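Local coordinates for putative uncharacterized protein gbs1889 (Streptococcus agalactiae, PDB 3ANK) that hydrolyses unsaturated disaccharides of chondroitin, hyaluronan and heparin, releasing the 4,5-unsaturated uronic acid and preferring sulfated glycosaminoglycans, at residues 64-69 with 99-104; 69-74 with 117-122; 241-246 with 290-295; 300-305 with 361-366. The protein carries 1 engineered substitution. All blocks are in the same frame, centred on the assembly; numbering follows the deposited sequence.

Contact 1: residues 64-69 with 99-104. With GCD (4-deoxy-alpha-L-threo-hex-4-enopyranuronic acid), chain B.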
# COMPACT_ATOMS: atom_id res chain seq x y z
N MET A 64 18.74 1.30 -9.17
CA MET A 64 19.37 1.92 -8.02
C MET A 64 19.74 0.90 -6.96
O MET A 64 19.35 -0.28 -7.04
CB MET A 64 18.44 2.98 -7.42
CG MET A 64 17.23 2.36 -6.69
SD MET A 64 16.30 3.50 -5.65
CE MET A 64 17.57 3.99 -4.48
N ASP A 65 20.48 1.35 -5.96
CA ASP A 65 20.88 0.49 -4.85
C ASP A 65 19.83 0.51 -3.74
O ASP A 65 18.77 1.11 -3.89
CB ASP A 65 22.23 0.92 -4.30
CG ASP A 65 22.22 2.34 -3.78
OD1 ASP A 65 23.26 2.77 -3.21
OD2 ASP A 65 21.19 3.03 -3.94
N ASN A 66 20.13 -0.13 -2.62
CA ASN A 66 19.16 -0.30 -1.56
C ASN A 66 19.13 0.85 -0.55
O ASN A 66 19.49 0.67 0.61
CB ASN A 66 19.37 -1.65 -0.85
CG ASN A 66 18.15 -2.09 -0.06
OD1 ASN A 66 17.21 -1.32 0.14
ND2 ASN A 66 18.16 -3.34 0.39
N THR A 67 18.67 2.01 -0.99
CA THR A 67 18.76 3.22 -0.19
C THR A 67 17.52 4.13 -0.24
O THR A 67 17.57 5.27 0.22
CB THR A 67 19.99 4.07 -0.60
OG1 THR A 67 19.83 4.49 -1.96
CG2 THR A 67 21.26 3.25 -0.50
N GLU A 68 16.41 3.63 -0.78
CA GLU A 68 15.16 4.42 -0.83
C GLU A 68 14.13 3.86 0.15
O GLU A 68 14.42 2.92 0.87
CB GLU A 68 14.58 4.45 -2.25
CG GLU A 68 14.90 5.73 -3.02
CD GLU A 68 14.15 6.94 -2.48
OE1 GLU A 68 13.46 6.81 -1.44
OE2 GLU A 68 14.22 8.01 -3.10
N TRP A 69 12.93 4.45 0.19
CA TRP A 69 11.88 3.93 1.07
C TRP A 69 11.08 2.84 0.35
O TRP A 69 10.20 2.20 0.94
CB TRP A 69 10.94 5.05 1.55
CG TRP A 69 10.04 5.63 0.48
CD1 TRP A 69 10.36 6.61 -0.40
CD2 TRP A 69 8.68 5.26 0.20
NE1 TRP A 69 9.29 6.88 -1.22
CE2 TRP A 69 8.24 6.07 -0.87
CE3 TRP A 69 7.78 4.33 0.75
CZ2 TRP A 69 6.96 5.97 -1.41
CZ3 TRP A 69 6.51 4.24 0.22
CH2 TRP A 69 6.11 5.05 -0.86
N LEU A 99 18.96 -10.41 2.05
CA LEU A 99 20.31 -10.32 2.63
C LEU A 99 20.80 -8.88 2.57
O LEU A 99 21.48 -8.41 3.47
CB LEU A 99 21.30 -11.26 1.93
CG LEU A 99 20.99 -12.74 2.15
CD1 LEU A 99 22.03 -13.63 1.47
CD2 LEU A 99 20.88 -13.06 3.64
N SER A 100 20.43 -8.19 1.50
CA SER A 100 20.75 -6.79 1.35
C SER A 100 20.01 -5.95 2.39
O SER A 100 20.54 -4.95 2.90
CB SER A 100 20.39 -6.31 -0.05
OG SER A 100 20.53 -4.91 -0.15
N PHE A 101 18.78 -6.34 2.70
CA PHE A 101 18.02 -5.59 3.70
C PHE A 101 18.60 -5.78 5.10
O PHE A 101 18.60 -4.85 5.91
CB PHE A 101 16.53 -5.96 3.67
CG PHE A 101 15.76 -5.26 2.58
CD1 PHE A 101 15.33 -5.95 1.46
CD2 PHE A 101 15.48 -3.90 2.67
CE1 PHE A 101 14.62 -5.31 0.47
CE2 PHE A 101 14.77 -3.25 1.68
CZ PHE A 101 14.35 -3.96 0.57
N LEU A 102 19.08 -6.99 5.39
CA LEU A 102 19.70 -7.27 6.69
C LEU A 102 21.00 -6.46 6.85
O LEU A 102 21.24 -5.87 7.90
CB LEU A 102 19.95 -8.77 6.87
CG LEU A 102 20.70 -9.26 8.13
CD1 LEU A 102 19.98 -8.83 9.41
CD2 LEU A 102 20.88 -10.77 8.09
N ASN A 103 21.80 -6.41 5.78
CA ASN A 103 23.00 -5.55 5.75
C ASN A 103 22.64 -4.08 5.95
O ASN A 103 23.33 -3.35 6.66
CB ASN A 103 23.76 -5.73 4.42
CG ASN A 103 24.92 -4.76 4.28
OD1 ASN A 103 24.86 -3.80 3.52
ND2 ASN A 103 25.98 -5.00 5.03
N ARG A 104 21.56 -3.65 5.30
CA ARG A 104 21.10 -2.28 5.41
C ARG A 104 20.67 -1.89 6.82
O ARG A 104 20.92 -0.76 7.26
CB ARG A 104 19.95 -2.01 4.43
CG ARG A 104 19.41 -0.60 4.53
CD ARG A 104 18.44 -0.31 3.39
NE ARG A 104 17.92 1.05 3.46
CZ ARG A 104 17.11 1.58 2.56
NH1 ARG A 104 16.73 0.88 1.50
NH2 ARG A 104 16.69 2.83 2.71
C1 GCD B . 7.24 8.88 1.60
C2 GCD B . 6.74 8.39 2.95
C3 GCD B . 6.10 7.02 2.77
C4 GCD B . 5.00 7.18 1.74
C5 GCD B . 5.10 8.17 0.76
C6 GCD B . 3.96 8.33 -0.22
O2 GCD B . 7.85 8.29 3.84
O3 GCD B . 5.51 6.60 4.01
O5 GCD B . 6.18 9.00 0.63
O6A GCD B . 4.09 9.19 -1.11
O6B GCD B . 2.98 7.56 -0.12

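Contact 2: residues 69-74 with 117-122. With GCD (4-deoxy-alpha-L-threo-hex-4-enopyranuronic acid), chain B.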
# COMPACT_ATOMS: atom_id res chain seq x y z
N TRP A 69 12.93 4.45 0.19
CA TRP A 69 11.88 3.93 1.07
C TRP A 69 11.08 2.84 0.35
O TRP A 69 10.20 2.20 0.94
CB TRP A 69 10.94 5.05 1.55
CG TRP A 69 10.04 5.63 0.48
CD1 TRP A 69 10.36 6.61 -0.40
CD2 TRP A 69 8.68 5.26 0.20
NE1 TRP A 69 9.29 6.88 -1.22
CE2 TRP A 69 8.24 6.07 -0.87
CE3 TRP A 69 7.78 4.33 0.75
CZ2 TRP A 69 6.96 5.97 -1.41
CZ3 TRP A 69 6.51 4.24 0.22
CH2 TRP A 69 6.11 5.05 -0.86
N THR A 70 11.40 2.62 -0.92
CA THR A 70 10.55 1.83 -1.79
C THR A 70 11.13 0.48 -2.19
O THR A 70 10.45 -0.32 -2.84
CB THR A 70 10.26 2.61 -3.08
OG1 THR A 70 11.50 3.07 -3.62
CG2 THR A 70 9.37 3.80 -2.80
N ASN A 71 12.37 0.22 -1.78
CA ASN A 71 13.06 -0.97 -2.25
C ASN A 71 12.31 -2.27 -1.97
O ASN A 71 12.35 -3.21 -2.78
CB ASN A 71 14.48 -1.02 -1.70
CG ASN A 71 15.30 0.16 -2.16
OD1 ASN A 71 16.04 0.07 -3.15
ND2 ASN A 71 15.11 1.29 -1.50
N GLY A 72 11.62 -2.32 -0.83
CA GLY A 72 10.90 -3.52 -0.41
C GLY A 72 9.76 -3.93 -1.33
O GLY A 72 9.41 -5.11 -1.41
N PHE A 73 9.16 -2.96 -1.99
CA PHE A 73 8.05 -3.22 -2.90
C PHE A 73 8.51 -4.04 -4.10
O PHE A 73 7.74 -4.83 -4.65
CB PHE A 73 7.40 -1.91 -3.36
CG PHE A 73 6.71 -1.15 -2.25
CD1 PHE A 73 5.63 -1.71 -1.58
CD2 PHE A 73 7.15 0.11 -1.88
CE1 PHE A 73 4.99 -1.01 -0.55
CE2 PHE A 73 6.51 0.81 -0.86
CZ PHE A 73 5.43 0.26 -0.20
N TRP A 74 9.77 -3.87 -4.50
CA TRP A 74 10.32 -4.69 -5.59
C TRP A 74 10.44 -6.14 -5.14
O TRP A 74 9.94 -7.06 -5.80
CB TRP A 74 11.68 -4.15 -6.08
CG TRP A 74 12.50 -5.16 -6.83
CD1 TRP A 74 13.63 -5.79 -6.39
CD2 TRP A 74 12.24 -5.69 -8.15
NE1 TRP A 74 14.09 -6.67 -7.34
CE2 TRP A 74 13.26 -6.62 -8.43
CE3 TRP A 74 11.26 -5.45 -9.11
CZ2 TRP A 74 13.32 -7.32 -9.64
CZ3 TRP A 74 11.31 -6.15 -10.31
CH2 TRP A 74 12.34 -7.08 -10.56
N GLY A 117 8.42 -0.23 7.94
CA GLY A 117 7.41 -1.22 7.61
C GLY A 117 7.37 -1.46 6.11
O GLY A 117 7.41 -2.60 5.66
N PHE A 118 7.27 -0.39 5.34
CA PHE A 118 7.25 -0.51 3.88
C PHE A 118 8.49 -1.23 3.36
O PHE A 118 8.40 -2.03 2.42
CB PHE A 118 7.13 0.87 3.22
CG PHE A 118 5.78 1.49 3.36
CD1 PHE A 118 5.65 2.79 3.82
CD2 PHE A 118 4.63 0.78 3.02
CE1 PHE A 118 4.39 3.37 3.95
CE2 PHE A 118 3.38 1.35 3.14
CZ PHE A 118 3.26 2.65 3.60
N LEU A 119 9.64 -0.96 3.98
CA LEU A 119 10.90 -1.58 3.54
C LEU A 119 11.01 -3.07 3.89
O LEU A 119 11.36 -3.89 3.03
CB LEU A 119 12.11 -0.81 4.11
CG LEU A 119 12.44 0.50 3.38
CD1 LEU A 119 13.41 1.34 4.21
CD2 LEU A 119 13.03 0.23 2.00
N TYR A 120 10.69 -3.42 5.14
CA TYR A 120 11.01 -4.74 5.67
C TYR A 120 9.88 -5.76 5.60
O TYR A 120 10.12 -6.97 5.60
CB TYR A 120 11.60 -4.62 7.10
CG TYR A 120 13.03 -4.15 6.98
CD1 TYR A 120 14.08 -5.06 6.96
CD2 TYR A 120 13.32 -2.80 6.78
CE1 TYR A 120 15.39 -4.63 6.79
CE2 TYR A 120 14.63 -2.37 6.61
CZ TYR A 120 15.66 -3.29 6.61
OH TYR A 120 16.96 -2.87 6.42
N THR A 121 8.64 -5.28 5.53
CA THR A 121 7.50 -6.19 5.54
C THR A 121 7.37 -6.98 4.24
O THR A 121 7.30 -8.20 4.25
CB THR A 121 6.19 -5.47 5.86
OG1 THR A 121 6.29 -4.86 7.15
CG2 THR A 121 5.03 -6.47 5.86
N PRO A 122 7.34 -6.29 3.10
CA PRO A 122 7.14 -7.00 1.83
C PRO A 122 8.39 -7.77 1.39
O PRO A 122 8.33 -8.53 0.44
CB PRO A 122 6.83 -5.88 0.83
CG PRO A 122 6.83 -4.58 1.60
CD PRO A 122 7.46 -4.83 2.92
C1 GCD B . 7.24 8.88 1.60
C2 GCD B . 6.74 8.39 2.95
C3 GCD B . 6.10 7.02 2.77
C4 GCD B . 5.00 7.18 1.74
C5 GCD B . 5.10 8.17 0.76
C6 GCD B . 3.96 8.33 -0.22
O2 GCD B . 7.85 8.29 3.84
O3 GCD B . 5.51 6.60 4.01
O5 GCD B . 6.18 9.00 0.63
O6A GCD B . 4.09 9.19 -1.11
O6B GCD B . 2.98 7.56 -0.12
O HOH W 1 9.75 -0.46 0.37

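Contact 3: residues 241-246 with 290-295. With GCD (4-deoxy-alpha-L-threo-hex-4-enopyranuronic acid), chain B.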
# COMPACT_ATOMS: atom_id res chain seq x y z
N ASP A 241 -4.28 22.11 1.69
CA ASP A 241 -4.83 21.88 3.02
C ASP A 241 -6.32 21.56 2.99
O ASP A 241 -6.85 21.02 3.95
CB ASP A 241 -4.62 23.11 3.92
CG ASP A 241 -3.18 23.26 4.39
OD1 ASP A 241 -2.46 22.24 4.43
OD2 ASP A 241 -2.78 24.40 4.73
N GLU A 242 -7.00 21.91 1.91
CA GLU A 242 -8.43 21.67 1.84
C GLU A 242 -8.81 20.47 0.96
O GLU A 242 -9.99 20.17 0.80
CB GLU A 242 -9.17 22.93 1.38
CG GLU A 242 -9.01 24.14 2.32
CD GLU A 242 -7.61 24.70 2.31
OE1 GLU A 242 -7.10 25.05 3.40
OE2 GLU A 242 -7.00 24.78 1.22
N SER A 243 -7.81 19.79 0.39
CA SER A 243 -8.08 18.71 -0.56
C SER A 243 -7.91 17.34 0.12
O SER A 243 -7.82 17.25 1.34
CB SER A 243 -7.18 18.83 -1.80
OG SER A 243 -5.85 18.40 -1.54
N SER A 244 -7.89 16.27 -0.68
CA SER A 244 -7.78 14.91 -0.15
C SER A 244 -6.85 14.06 -1.00
O SER A 244 -7.28 13.48 -2.00
CB SER A 244 -9.14 14.22 -0.12
OG SER A 244 -10.05 14.90 0.71
N TRP A 245 -5.59 13.98 -0.60
CA TRP A 245 -4.60 13.17 -1.26
C TRP A 245 -5.15 11.74 -1.44
O TRP A 245 -5.55 11.11 -0.47
CB TRP A 245 -3.35 13.16 -0.40
CG TRP A 245 -2.18 12.41 -0.95
CD1 TRP A 245 -1.78 12.33 -2.25
CD2 TRP A 245 -1.22 11.69 -0.18
NE1 TRP A 245 -0.64 11.58 -2.34
CE2 TRP A 245 -0.27 11.17 -1.08
CE3 TRP A 245 -1.07 11.42 1.18
CZ2 TRP A 245 0.80 10.40 -0.67
CZ3 TRP A 245 -0.01 10.66 1.59
CH2 TRP A 245 0.92 10.15 0.67
N ALA A 246 -5.19 11.25 -2.68
CA ALA A 246 -5.82 9.95 -2.93
C ALA A 246 -5.08 8.79 -2.27
O ALA A 246 -5.70 7.91 -1.66
CB ALA A 246 -6.01 9.71 -4.43
N TYR A 290 -8.36 9.92 -9.30
CA TYR A 290 -7.41 10.97 -9.64
C TYR A 290 -6.41 11.09 -8.49
O TYR A 290 -6.68 10.61 -7.39
CB TYR A 290 -8.15 12.30 -9.91
CG TYR A 290 -8.75 12.36 -11.30
CD1 TYR A 290 -8.16 13.12 -12.30
CD2 TYR A 290 -9.90 11.63 -11.61
CE1 TYR A 290 -8.71 13.16 -13.60
CE2 TYR A 290 -10.45 11.67 -12.90
CZ TYR A 290 -9.84 12.44 -13.88
OH TYR A 290 -10.38 12.48 -15.15
N TRP A 291 -5.26 11.72 -8.72
CA TRP A 291 -4.21 11.75 -7.70
C TRP A 291 -4.67 12.45 -6.42
O TRP A 291 -4.19 12.14 -5.33
CB TRP A 291 -2.93 12.39 -8.24
CG TRP A 291 -3.01 13.89 -8.36
CD1 TRP A 291 -3.49 14.61 -9.42
CD2 TRP A 291 -2.58 14.85 -7.39
NE1 TRP A 291 -3.39 15.96 -9.17
CE2 TRP A 291 -2.83 16.13 -7.92
CE3 TRP A 291 -2.00 14.74 -6.11
CZ2 TRP A 291 -2.53 17.30 -7.23
CZ3 TRP A 291 -1.70 15.91 -5.43
CH2 TRP A 291 -1.96 17.17 -5.99
N ASP A 292 -5.61 13.38 -6.56
CA ASP A 292 -6.27 14.02 -5.42
C ASP A 292 -7.78 13.90 -5.64
O ASP A 292 -8.28 14.12 -6.74
CB ASP A 292 -5.85 15.49 -5.27
CG ASP A 292 -6.29 16.10 -3.93
OD1 ASP A 292 -5.42 16.48 -3.12
OD2 ASP A 292 -7.51 16.17 -3.68
N LEU A 293 -8.50 13.53 -4.58
CA LEU A 293 -9.93 13.23 -4.70
C LEU A 293 -10.80 14.46 -4.97
O LEU A 293 -11.99 14.31 -5.24
CB LEU A 293 -10.44 12.46 -3.48
CG LEU A 293 -9.84 11.05 -3.30
CD1 LEU A 293 -10.26 10.42 -2.00
CD2 LEU A 293 -10.19 10.13 -4.47
N ILE A 294 -10.22 15.66 -4.90
CA ILE A 294 -11.00 16.84 -5.29
C ILE A 294 -11.15 16.92 -6.80
O ILE A 294 -11.98 17.68 -7.30
CB ILE A 294 -10.41 18.18 -4.75
CG1 ILE A 294 -9.01 18.44 -5.33
CG2 ILE A 294 -10.44 18.20 -3.22
CD1 ILE A 294 -8.56 19.90 -5.20
N PHE A 295 -10.35 16.14 -7.53
CA PHE A 295 -10.47 16.09 -8.99
C PHE A 295 -11.27 14.89 -9.51
O PHE A 295 -11.18 13.78 -8.96
CB PHE A 295 -9.08 16.13 -9.65
CG PHE A 295 -8.24 17.31 -9.24
CD1 PHE A 295 -8.69 18.60 -9.45
CD2 PHE A 295 -6.99 17.13 -8.66
CE1 PHE A 295 -7.92 19.69 -9.08
CE2 PHE A 295 -6.21 18.22 -8.29
CZ PHE A 295 -6.67 19.50 -8.50
C1 GCD B . 7.24 8.88 1.60
C2 GCD B . 6.74 8.39 2.95
C3 GCD B . 6.10 7.02 2.77
C4 GCD B . 5.00 7.18 1.74
C5 GCD B . 5.10 8.17 0.76
C6 GCD B . 3.96 8.33 -0.22
O2 GCD B . 7.85 8.29 3.84
O3 GCD B . 5.51 6.60 4.01
O5 GCD B . 6.18 9.00 0.63
O6A GCD B . 4.09 9.19 -1.11
O6B GCD B . 2.98 7.56 -0.12

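Contact 4: residues 300-305 with 361-366. With NG6 (2-acetamido-2-deoxy-6-O-sulfo-beta-D-galactopyranose), chain C.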
# COMPACT_ATOMS: atom_id res chain seq x y z
N GLY A 300 -8.59 17.25 -16.14
CA GLY A 300 -7.33 17.12 -16.86
C GLY A 300 -6.18 16.77 -15.93
O GLY A 300 -5.03 16.72 -16.36
N GLN A 301 -6.47 16.52 -14.66
CA GLN A 301 -5.42 16.08 -13.74
C GLN A 301 -5.09 14.59 -13.91
O GLN A 301 -5.96 13.80 -14.27
CB GLN A 301 -5.81 16.39 -12.29
CG GLN A 301 -5.81 17.87 -11.98
CD GLN A 301 -4.41 18.43 -11.86
OE1 GLN A 301 -3.56 17.86 -11.17
NE2 GLN A 301 -4.17 19.55 -12.52
N PRO A 302 -3.83 14.21 -13.67
CA PRO A 302 -3.38 12.83 -13.81
C PRO A 302 -4.05 11.92 -12.77
O PRO A 302 -4.45 12.39 -11.71
CB PRO A 302 -1.87 12.91 -13.52
CG PRO A 302 -1.72 14.14 -12.67
CD PRO A 302 -2.74 15.11 -13.23
N ARG A 303 -4.16 10.64 -13.09
CA ARG A 303 -4.68 9.66 -12.15
C ARG A 303 -3.57 9.28 -11.18
O ARG A 303 -2.40 9.57 -11.43
CB ARG A 303 -5.17 8.40 -12.88
CG ARG A 303 -6.09 8.67 -14.07
CD ARG A 303 -7.30 9.53 -13.69
NE ARG A 303 -8.27 9.59 -14.77
CZ ARG A 303 -9.36 8.83 -14.84
NH1 ARG A 303 -9.63 7.96 -13.88
NH2 ARG A 303 -10.19 8.95 -15.86
N ASP A 304 -3.94 8.66 -10.06
CA ASP A 304 -2.96 7.90 -9.27
C ASP A 304 -3.45 6.46 -9.09
O ASP A 304 -4.13 6.13 -8.12
CB ASP A 304 -2.70 8.53 -7.90
CG ASP A 304 -1.65 7.76 -7.11
OD1 ASP A 304 -1.59 7.92 -5.87
OD2 ASP A 304 -0.89 6.97 -7.73
N THR A 305 -3.12 5.61 -10.06
CA THR A 305 -3.58 4.22 -10.01
C THR A 305 -3.12 3.53 -8.73
O THR A 305 -3.80 2.62 -8.22
CB THR A 305 -3.04 3.45 -11.21
OG1 THR A 305 -1.64 3.72 -11.31
CG2 THR A 305 -3.74 3.91 -12.48
N HIS A 361 0.38 5.25 -14.98
CA HIS A 361 -0.41 6.41 -14.55
C HIS A 361 -0.60 6.56 -13.03
O HIS A 361 -1.71 6.70 -12.53
CB HIS A 361 -1.77 6.44 -15.26
CG HIS A 361 -1.66 6.24 -16.75
ND1 HIS A 361 -1.10 7.19 -17.58
CD2 HIS A 361 -2.04 5.21 -17.54
CE1 HIS A 361 -1.14 6.74 -18.83
NE2 HIS A 361 -1.70 5.54 -18.83
N GLY A 362 0.51 6.54 -12.30
CA GLY A 362 0.47 6.92 -10.90
C GLY A 362 0.98 8.34 -10.80
O GLY A 362 1.43 8.91 -11.80
N VAL A 363 0.89 8.93 -9.61
CA VAL A 363 1.72 10.08 -9.31
C VAL A 363 2.35 9.95 -7.93
O VAL A 363 1.67 9.67 -6.94
CB VAL A 363 1.02 11.47 -9.50
CG1 VAL A 363 -0.22 11.39 -10.39
CG2 VAL A 363 0.77 12.18 -8.18
N TYR A 364 3.67 10.13 -7.90
CA TYR A 364 4.48 10.08 -6.69
C TYR A 364 4.30 11.37 -5.90
O TYR A 364 3.57 11.41 -4.91
CB TYR A 364 5.95 9.86 -7.08
CG TYR A 364 6.95 9.68 -5.95
CD1 TYR A 364 6.53 9.40 -4.65
CD2 TYR A 364 8.31 9.76 -6.20
CE1 TYR A 364 7.46 9.23 -3.63
CE2 TYR A 364 9.24 9.58 -5.19
CZ TYR A 364 8.81 9.33 -3.90
OH TYR A 364 9.72 9.15 -2.89
N SER A 365 4.94 12.44 -6.35
CA SER A 365 4.91 13.70 -5.62
C SER A 365 4.53 14.83 -6.58
O SER A 365 5.39 15.36 -7.30
CB SER A 365 6.27 13.96 -4.97
OG SER A 365 6.20 15.00 -4.01
N TRP A 366 3.25 15.19 -6.59
CA TRP A 366 2.76 16.24 -7.49
C TRP A 366 3.50 17.57 -7.29
O TRP A 366 3.90 18.22 -8.25
CB TRP A 366 1.26 16.44 -7.29
CG TRP A 366 0.59 17.27 -8.36
CD1 TRP A 366 0.11 16.83 -9.56
CD2 TRP A 366 0.30 18.68 -8.31
NE1 TRP A 366 -0.45 17.88 -10.26
CE2 TRP A 366 -0.35 19.02 -9.51
CE3 TRP A 366 0.52 19.68 -7.35
CZ2 TRP A 366 -0.78 20.32 -9.79
CZ3 TRP A 366 0.10 20.98 -7.64
CH2 TRP A 366 -0.54 21.28 -8.85
C1 NG6 C . 10.97 11.86 0.85
C2 NG6 C . 9.91 11.21 1.77
C3 NG6 C . 8.87 10.42 0.96
C4 NG6 C . 8.40 11.18 -0.28
C5 NG6 C . 9.60 11.70 -1.06
C6 NG6 C . 9.14 12.51 -2.25
C7 NG6 C . 11.62 9.57 2.39
C8 NG6 C . 12.08 9.73 0.93
N2 NG6 C . 10.57 10.31 2.73
O1 NG6 C . 11.72 12.82 1.61
O3 NG6 C . 7.75 10.19 1.81
O4 NG6 C . 7.58 12.29 0.11
O5 NG6 C . 10.36 12.57 -0.23
O6 NG6 C . 10.28 13.02 -2.94
O7 NG6 C . 12.20 8.80 3.16
S NG6 C . 10.16 14.21 -3.73
O1S NG6 C . 8.96 15.00 -3.29
O2S NG6 C . 10.00 13.84 -5.18
O3S NG6 C . 11.39 15.04 -3.55

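Contact 1: residues 64-69 with 99-104
N66 OD1 takes the shortest polar bond between residues 64-69 and 99-104, 2.6 Å from R104 NH1. The acceptor lies practically in the guanidinium plane, whereas the donor stands above the amide carbonyl plane; the two flat groups are close to perpendicular (89°). The same amide gives its ND2 to S100 OG at 2.9 Å, with a nearly straight N-H...O angle of 174° and the hydroxyl in the amide plane. With CG anti to the backbone N (chi1 -161°), N66 extends toward helix 88-106, and ND2 also comes over the centre of one face of the F101 ring, 3.5 Å above its plane. Two bonds and a ring face thus fix the rotation of the amide.

R104 reaches back with an extended chain from CG to NE and also grips the loop backbone: NH2 donates to E68 O at 2.9 Å, and NH1 adds a weak bond to the same oxygen. T67 CA covers part of one guanidinium face. I109 O and A110 O accept from NE and NH2, so this cation is held largely by carbonyl oxygens. At the far end of the loop, E68 OE1 uses its anti lone pair to accept from W69 N at 2.9 Å, and the indole of W69 lays one face along the unsaturated uronate, CH2 lying 3.5 Å from GCD C4. The chemistry is consistent with a polar second shell: R104 and N66 tie the loop to helix 88-106 and probably help to hold it just before W69, which forms a wall of the sugar pocket.

Contact 2: residues 69-74 with 117-122
On the face of the W69 indole opposite the sugar lies T70 CG2, the methyl 3.2 Å above the plane, while the six-membered ring turns an edge toward the face of F118. This is an offset edge-to-face pair, with centroids 5.7 Å apart and planes at 67°. It belongs to an aromatic cluster with F73 at the sugar pocket of the alpha6/alpha6-barrel. F118 also presents its own edge to the ligand, CE1 lying 3.4 Å from GCD O3. The F73 ring approaches F118 obliquely, CZ to CD2 at 3.4 Å, and has W69 CZ3 at its edge. CG of F118 is anti to the carbonyl carbon (chi1 -73°), which sets the ring beside W69, the two side chains pointing the same way.

Within residues 69-74 and 117-122, the backbones come nearest at G72 and L119, whose CA atoms are 4.4 Å apart; the glycine's lack of a side chain permits this approach. G72 CA makes a CA-H...O contact with L119 O, and P122 CB packs on G72 O. L119 CD2 rests against the backbone of W69. A water joins the segments, donating to W69 O at 2.8 Å and making weak bonds with G72 N and F118 O.

Contact 3: residues 241-246 with 290-295
The backbones of residues 241-246 and 290-295 run side by side at a single beta bridge, W245 with D292, their CA atoms 4.6 Å apart. Two bonds flank it: L293 N to S244 O at 2.9 Å, nearly straight at 174°, and A246 N to W291 O at 3.0 Å. An Asx turn and a type I turn from D292 to F295 shape the second loop of this part of the alpha6/alpha6-barrel.

D292 carries the side-chain contact. A chi1 of -168° swings its carboxylate across to the serines. OD1 accepts from S243 OG at 2.5 Å on the syn side, somewhat out of the carboxylate plane, and also from Y239 N. OD2 is gripped by two backbone N-H groups, S244 N on the syn side, likewise out of plane, and I294 N on the anti lone pair, the latter closing the Asx turn. The buried carboxylate is therefore satisfied at both oxygens, which would probably favour its ionised form. Apolar contacts border this network: I294 CG2 lies 3.6 Å from S243 CB, and A246 CB meets L293 CD2. W245, at the N-cap position before helix 246-263, has its indole at the ligand; its CH2 sits 3.4 Å from GCD O6B, with the sugar carboxylate carbon C6 in the ring plane at the edge.

Contact 4: residues 300-305 with 361-366
Hydrogen bonds join T305 to H361 and D304 to V363, at and just before strand 362-363. T305 N donates to H361 O at 3.0 Å with an N-H...O angle of 170°, and V363 N gives a weak bond to D304 OD2 at 3.2 Å. The D304 side chain, with chi1 at -178°, lays its carboxylate alongside G362 and V363; OD2 also accepts from S306 OG, while OD1 forms a salt bridge with R247, a substrate-binding residue. D304 thus probably helps to position that arginine as a second-shell partner. Q301 OE1 accepts from W291 NE1.

Between flat groups, the Q301 amide meets the W366 indole with planes 61° apart. Apolar packing comes from P302 and V363, which cross at about a right angle, CB to CG1 at 3.9 Å.

Ligand contacts lie on the strand side. S365 OG donates to the sulfate oxygen O1S of the NG6 sugar at 2.9 Å, and Y364 OH stands 3.1 Å from NG6 C5. This puts residues 364 and 365 at the sulfated-sugar site, where T235, S368 and G233 also bind.

In the fold, D304 is the N-cap of helix 305-319, strand 362-363 runs beside that helix start, and T305 packs on L343 and Y347 of helix 329-347.

Contacts 1 and 2 lie 9 Å apart between centres and share W69; their segments alternate along the chain, linking helices 71-85, 88-106 and 116-131. Contacts 3 and 4 follow in series, their centres 11 Å apart, and meet through W291 with Q301 and W366. Centres of contacts 2 and 3 are 25 Å apart, on opposite sides of the chain's centre, yet both touch the uronate, so residues from both sides of the chain's centre meet at one sugar. A probable hydrogen bond from W69 NE1 to Y364 OH, 2.8 Å, joins contacts 1 and 2 to contact 4. Each contributes residues to the disaccharide site, contact 4 at the sulfated sugar.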